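Side-chain contacts in extracellular solute-binding protein (PDB 3PU5), which probably captures a small solute, possibly a polyamine, outside the cytoplasmic membrane and delivers it for uptake by a transporter: residues D120-G125 with G139-Q144; R135-E140 with L181-P186. One frame throughout, in Å; residues are numbered along the deposited sequence.

Contact 1 (D120-G125 with G139-Q144); sequences DKIQGG and GEFGKQ
A loop-to-loop contact, mainly apolar, joins I122 to F141 and K121 to Q144: the first loop follows strand 111-117, the second leads from helix 129-138 into strand 145-148. F141 CG lies anti to its carbonyl carbon (chi1 -49°), and the CD1-CE1 side of the ring comes nearest the isoleucine. I122 CD1 lies 3.5 Å from F141 CD1 and 3.6 Å from F141 CE1, while the other branch, I122 CG2, stands 3.8 Å from F141 CE1. The methyl approaches the ring obliquely, and the two side chains run at about a right angle to each other. Both are buried, and I209 of strand 209-213 touches each of them. Nearer the surface, the amide oxygen of Q144 meets aliphatic carbon: Q144 OE1 is 3.2 Å from K121 CD and 3.7 Å from K121 CE. A type II turn from I122 to G125 and a type I turn from G139 to G142 shape the two backbones, each closed by its backbone hydrogen bond. With only carbon meeting carbon or the amide oxygen, cohesion across the loops should come mainly from burial of I122 and F141, with little directional bonding.

Contact 2 (R135-E140 with L181-P186); sequences RTVAGE and LERMKP
V137 turns CG1 anti to its backbone N (chi1 176°), which leaves CG2 beside that N and directed at R183 and M184; T136 presents its own CG2 to the selenomethionine M184. V137 CG2 enters between two consecutive residues, 3.7 Å from R183 O, 3.8 Å from R183 CB and 3.8 Å from M184 CG, so this methyl meets both carbon and a carbonyl oxygen. The arginine chain bends at chi3 (64°), folding its flat end back over the valine: V137 CG2 lies above one face of the R183 guanidinium, offset toward its rim, and V137 CG1 is 3.8 Å from R183 NH2. The same R183 NH2 forms a salt bridge with E134, one turn earlier on helix 129-138, which should help hold the guanidinium over V137. T136 CG2 rests 3.9 Å from M184 CB, and M184 CE also comes to 4.1 Å from T136 CG2. The T136 hydroxyl is hydrogen-bonded to F132 O within its own helix, so its polar end has a partner there while CG2 packs against M184.

Beyond the interface, helix 129-138 finishes in a Schellman motif with G139 at positive phi, with backbone hydrogen bonds from G139 N to T136 O and from E140 N to R135 O. A salt bridge from R135 NE to E140 OE1 (2.8 Å) spans this end, the nitrogen lying 40° out of the carboxylate plane. The contact joins the final turns of helices 129-138 and 174-184; F163 and Y167 of helix 156-167 touch M184 and R183 respectively, and V145 of strand 145-148 touches T136.

In the fold
Contacts 1 and 2 have centres 12 Å apart and lie on the same side of the chain's centre, 27 and 26 Å from it. Along the chain, loop 120-125 leads to helix 129-138, whose end serves contact 2 before the following loop serves contact 1; 181-186 comes last. The two contacts share G139 and E140, and F141 CZ packs 3.5 Å from R135 CB. K143 NZ probably hydrogen-bonds P186 O at 3.1 Å. Helix 129-138 packs on helix 174-184 in contact 2, while its exit loop reaches the loop after strand 111-117 in contact 1 and P186 through K143, joining peripheral parts of the solute-binding fold near parallel strands 145-148 and 188-192.

Contact 1 (D120-G125 with G139-Q144)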
loop_
_atom_site.group_PDB
_atom_site.type_symbol
_atom_site.label_atom_id
_atom_site.label_comp_id
_atom_site.label_asym_id
_atom_site.label_seq_id
_atom_site.Cartn_x
_atom_site.Cartn_y
_atom_site.Cartn_z
ATOM N N ASP A 120 -16.422 -7.245 -20.582
ATOM C CA ASP A 120 -17.538 -7.909 -21.252
ATOM C C ASP A 120 -18.860 -7.710 -20.514
ATOM O O ASP A 120 -19.926 -8.071 -21.013
ATOM C CB ASP A 120 -17.244 -9.396 -21.519
ATOM C CG ASP A 120 -17.330 -10.260 -20.274
ATOM O OD1 ASP A 120 -17.198 -11.496 -20.420
ATOM O OD2 ASP A 120 -17.524 -9.727 -19.160
ATOM N N LYS A 121 -18.788 -7.107 -19.335
ATOM C CA LYS A 121 -19.989 -6.791 -18.583
ATOM C C LYS A 121 -20.222 -5.289 -18.577
ATOM O O LYS A 121 -21.359 -4.821 -18.495
ATOM C CB LYS A 121 -19.867 -7.330 -17.159
ATOM C CG LYS A 121 -20.354 -8.773 -17.023
ATOM C CD LYS A 121 -21.759 -8.799 -16.424
ATOM C CE LYS A 121 -22.664 -9.841 -17.076
ATOM N NZ LYS A 121 -23.367 -9.289 -18.287
ATOM N N ILE A 122 -19.128 -4.543 -18.685
ATOM C CA ILE A 122 -19.158 -3.093 -18.611
ATOM C C ILE A 122 -18.208 -2.522 -19.656
ATOM O O ILE A 122 -17.022 -2.312 -19.398
ATOM C CB ILE A 122 -18.744 -2.626 -17.210
ATOM C CG1 ILE A 122 -19.498 -3.440 -16.153
ATOM C CG2 ILE A 122 -18.994 -1.140 -17.048
ATOM C CD1 ILE A 122 -19.152 -3.064 -14.740
ATOM N N GLN A 123 -18.721 -2.296 -20.856
ATOM C CA GLN A 123 -17.854 -1.838 -21.930
ATOM C C GLN A 123 -17.316 -0.444 -21.627
ATOM O O GLN A 123 -18.080 0.503 -21.405
ATOM C CB GLN A 123 -18.571 -1.857 -23.280
ATOM C CG GLN A 123 -17.626 -1.616 -24.444
ATOM C CD GLN A 123 -18.350 -1.402 -25.757
ATOM O OE1 GLN A 123 -17.743 -0.991 -26.751
ATOM N NE2 GLN A 123 -19.650 -1.677 -25.770
ATOM N N GLY A 124 -15.994 -0.327 -21.612
ATOM C CA GLY A 124 -15.357 0.942 -21.322
ATOM C C GLY A 124 -15.232 1.221 -19.838
ATOM O O GLY A 124 -14.606 2.199 -19.441
ATOM N N GLY A 125 -15.829 0.362 -19.022
ATOM C CA GLY A 125 -15.729 0.483 -17.583
ATOM C C GLY A 125 -16.277 1.802 -17.088
ATOM O O GLY A 125 -17.292 2.289 -17.589
ATOM N N GLY A 139 -28.295 1.160 -10.402
ATOM C CA GLY A 139 -28.614 -0.230 -10.678
ATOM C C GLY A 139 -28.077 -0.717 -12.009
ATOM O O GLY A 139 -28.462 -1.785 -12.487
ATOM N N GLU A 140 -27.181 0.061 -12.605
ATOM C CA GLU A 140 -26.637 -0.274 -13.919
ATOM C C GLU A 140 -25.777 -1.541 -13.953
ATOM O O GLU A 140 -25.619 -2.157 -15.006
ATOM C CB GLU A 140 -25.854 0.910 -14.497
ATOM C CG GLU A 140 -26.687 2.172 -14.676
ATOM C CD GLU A 140 -25.910 3.269 -15.395
ATOM O OE1 GLU A 140 -24.875 2.942 -16.021
ATOM O OE2 GLU A 140 -26.329 4.447 -15.330
ATOM N N PHE A 141 -25.213 -1.928 -12.812
ATOM C CA PHE A 141 -24.410 -3.141 -12.758
ATOM C C PHE A 141 -25.191 -4.297 -12.129
ATOM O O PHE A 141 -24.626 -5.352 -11.850
ATOM C CB PHE A 141 -23.097 -2.899 -11.982
ATOM C CG PHE A 141 -22.344 -1.661 -12.419
ATOM C CD1 PHE A 141 -22.096 -1.424 -13.768
ATOM C CD2 PHE A 141 -21.882 -0.741 -11.482
ATOM C CE1 PHE A 141 -21.400 -0.289 -14.178
ATOM C CE2 PHE A 141 -21.181 0.397 -11.881
ATOM C CZ PHE A 141 -20.935 0.620 -13.232
ATOM N N GLY A 142 -26.489 -4.103 -11.902
ATOM C CA GLY A 142 -27.278 -5.125 -11.239
ATOM C C GLY A 142 -26.749 -5.367 -9.835
ATOM O O GLY A 142 -26.307 -4.440 -9.163
ATOM N N LYS A 143 -26.798 -6.611 -9.380
ATOM C CA LYS A 143 -26.265 -6.933 -8.065
ATOM C C LYS A 143 -24.922 -7.644 -8.203
ATOM O O LYS A 143 -24.676 -8.673 -7.577
ATOM C CB LYS A 143 -27.263 -7.779 -7.264
ATOM C CG LYS A 143 -27.001 -7.781 -5.758
ATOM C CD LYS A 143 -28.074 -8.574 -5.019
ATOM C CE LYS A 143 -27.575 -9.017 -3.657
ATOM N NZ LYS A 143 -27.488 -7.895 -2.685
ATOM N N GLN A 144 -24.040 -7.080 -9.018
ATOM C CA GLN A 144 -22.786 -7.744 -9.350
ATOM C C GLN A 144 -21.571 -6.941 -8.910
ATOM O O GLN A 144 -20.467 -7.104 -9.436
ATOM C CB GLN A 144 -22.752 -8.040 -10.846
ATOM C CG GLN A 144 -23.913 -8.956 -11.252
ATOM C CD GLN A 144 -24.167 -8.981 -12.745
ATOM O OE1 GLN A 144 -23.237 -9.056 -13.543
ATOM N NE2 GLN A 144 -25.440 -8.938 -13.130
#

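Contact 2 (R135-E140 with L181-P186)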
loop_
_atom_site.group_PDB
_atom_site.type_symbol
_atom_site.label_atom_id
_atom_site.label_comp_id
_atom_site.label_asym_id
_atom_site.label_seq_id
_atom_site.Cartn_x
_atom_site.Cartn_y
_atom_site.Cartn_z
ATOM N N ARG A 135 -23.341 4.944 -10.742
ATOM C CA ARG A 135 -23.842 3.901 -11.631
ATOM C C ARG A 135 -24.264 2.654 -10.836
ATOM O O ARG A 135 -25.256 1.991 -11.174
ATOM C CB ARG A 135 -22.828 3.574 -12.740
ATOM C CG ARG A 135 -22.718 4.674 -13.807
ATOM C CD ARG A 135 -21.699 4.335 -14.902
ATOM N NE ARG A 135 -22.111 3.200 -15.726
ATOM C CZ ARG A 135 -21.368 2.666 -16.696
ATOM N NH1 ARG A 135 -20.170 3.170 -16.968
ATOM N NH2 ARG A 135 -21.822 1.631 -17.397
ATOM N N THR A 136 -23.526 2.336 -9.773
ATOM C CA THR A 136 -23.941 1.234 -8.902
ATOM C C THR A 136 -25.331 1.497 -8.312
ATOM O O THR A 136 -26.225 0.658 -8.381
ATOM C CB THR A 136 -22.946 1.018 -7.751
ATOM O OG1 THR A 136 -21.698 0.570 -8.288
ATOM C CG2 THR A 136 -23.482 -0.023 -6.762
ATOM N N VAL A 137 -25.493 2.679 -7.728
ATOM C CA VAL A 137 -26.739 3.091 -7.086
ATOM C C VAL A 137 -27.917 3.149 -8.088
ATOM O O VAL A 137 -29.063 2.862 -7.729
ATOM C CB VAL A 137 -26.526 4.454 -6.358
ATOM C CG1 VAL A 137 -27.813 4.974 -5.747
ATOM C CG2 VAL A 137 -25.426 4.309 -5.295
ATOM N N ALA A 138 -27.631 3.497 -9.340
ATOM C CA ALA A 138 -28.671 3.554 -10.374
ATOM C C ALA A 138 -29.078 2.153 -10.813
ATOM O O ALA A 138 -30.069 1.980 -11.520
ATOM C CB ALA A 138 -28.206 4.368 -11.583
ATOM N N GLY A 139 -28.295 1.160 -10.402
ATOM C CA GLY A 139 -28.614 -0.230 -10.678
ATOM C C GLY A 139 -28.077 -0.717 -12.009
ATOM O O GLY A 139 -28.462 -1.785 -12.487
ATOM N N GLU A 140 -27.181 0.061 -12.605
ATOM C CA GLU A 140 -26.637 -0.274 -13.919
ATOM C C GLU A 140 -25.777 -1.541 -13.953
ATOM O O GLU A 140 -25.619 -2.157 -15.006
ATOM C CB GLU A 140 -25.854 0.910 -14.497
ATOM C CG GLU A 140 -26.687 2.172 -14.676
ATOM C CD GLU A 140 -25.910 3.269 -15.395
ATOM O OE1 GLU A 140 -24.875 2.942 -16.021
ATOM O OE2 GLU A 140 -26.329 4.447 -15.330
ATOM N N LEU A 181 -21.714 4.226 0.977
ATOM C CA LEU A 181 -21.746 2.774 0.845
ATOM C C LEU A 181 -23.148 2.233 1.101
ATOM O O LEU A 181 -23.585 1.254 0.480
ATOM C CB LEU A 181 -20.740 2.132 1.802
ATOM C CG LEU A 181 -20.640 0.609 1.749
ATOM C CD1 LEU A 181 -20.163 0.146 0.367
ATOM C CD2 LEU A 181 -19.697 0.129 2.839
ATOM N N GLU A 182 -23.860 2.887 2.009
ATOM C CA GLU A 182 -25.218 2.474 2.331
ATOM C C GLU A 182 -26.117 2.591 1.099
ATOM O O GLU A 182 -27.018 1.784 0.910
ATOM C CB GLU A 182 -25.775 3.306 3.487
ATOM C CG GLU A 182 -27.117 2.823 3.983
ATOM C CD GLU A 182 -27.525 3.477 5.291
ATOM O OE1 GLU A 182 -27.035 4.588 5.584
ATOM O OE2 GLU A 182 -28.334 2.874 6.026
ATOM N N ARG A 183 -25.858 3.596 0.268
ATOM C CA ARG A 183 -26.564 3.764 -1.009
ATOM C C ARG A 183 -26.271 2.607 -1.967
ATOM O O ARG A 183 -27.118 2.206 -2.770
ATOM C CB ARG A 183 -26.156 5.091 -1.669
ATOM C CG ARG A 183 -26.622 6.359 -0.923
ATOM C CD ARG A 183 -25.988 7.613 -1.521
ATOM N NE ARG A 183 -26.426 7.802 -2.897
ATOM C CZ ARG A 183 -25.656 8.252 -3.879
ATOM N NH1 ARG A 183 -24.380 8.563 -3.654
ATOM N NH2 ARG A 183 -26.164 8.378 -5.095
HETATM N N MSE A 184 -25.061 2.065 -1.881
HETATM C CA MSE A 184 -24.631 1.015 -2.801
HETATM C C MSE A 184 -25.011 -0.371 -2.300
HETATM O O MSE A 184 -25.079 -1.327 -3.082
HETATM C CB MSE A 184 -23.117 1.069 -3.001
HETATM C CG MSE A 184 -22.598 2.403 -3.509
HETATM SE SE MSE A 184 -20.635 2.451 -3.359
HETATM C CE MSE A 184 -20.211 0.913 -4.463
ATOM N N LYS A 185 -25.262 -0.470 -0.997
ATOM C CA LYS A 185 -25.433 -1.763 -0.325
ATOM C C LYS A 185 -26.363 -2.782 -1.023
ATOM O O LYS A 185 -26.051 -3.972 -1.059
ATOM C CB LYS A 185 -25.852 -1.566 1.143
ATOM C CG LYS A 185 -25.854 -2.862 1.946
ATOM C CD LYS A 185 -26.138 -2.641 3.428
ATOM C CE LYS A 185 -27.547 -2.118 3.662
ATOM N NZ LYS A 185 -27.828 -1.962 5.122
ATOM N N PRO A 186 -27.506 -2.325 -1.567
ATOM C CA PRO A 186 -28.435 -3.261 -2.217
ATOM C C PRO A 186 -27.833 -4.003 -3.405
ATOM O O PRO A 186 -28.321 -5.081 -3.761
ATOM C CB PRO A 186 -29.562 -2.347 -2.719
ATOM C CG PRO A 186 -29.508 -1.153 -1.829
ATOM C CD PRO A 186 -28.053 -0.963 -1.493
#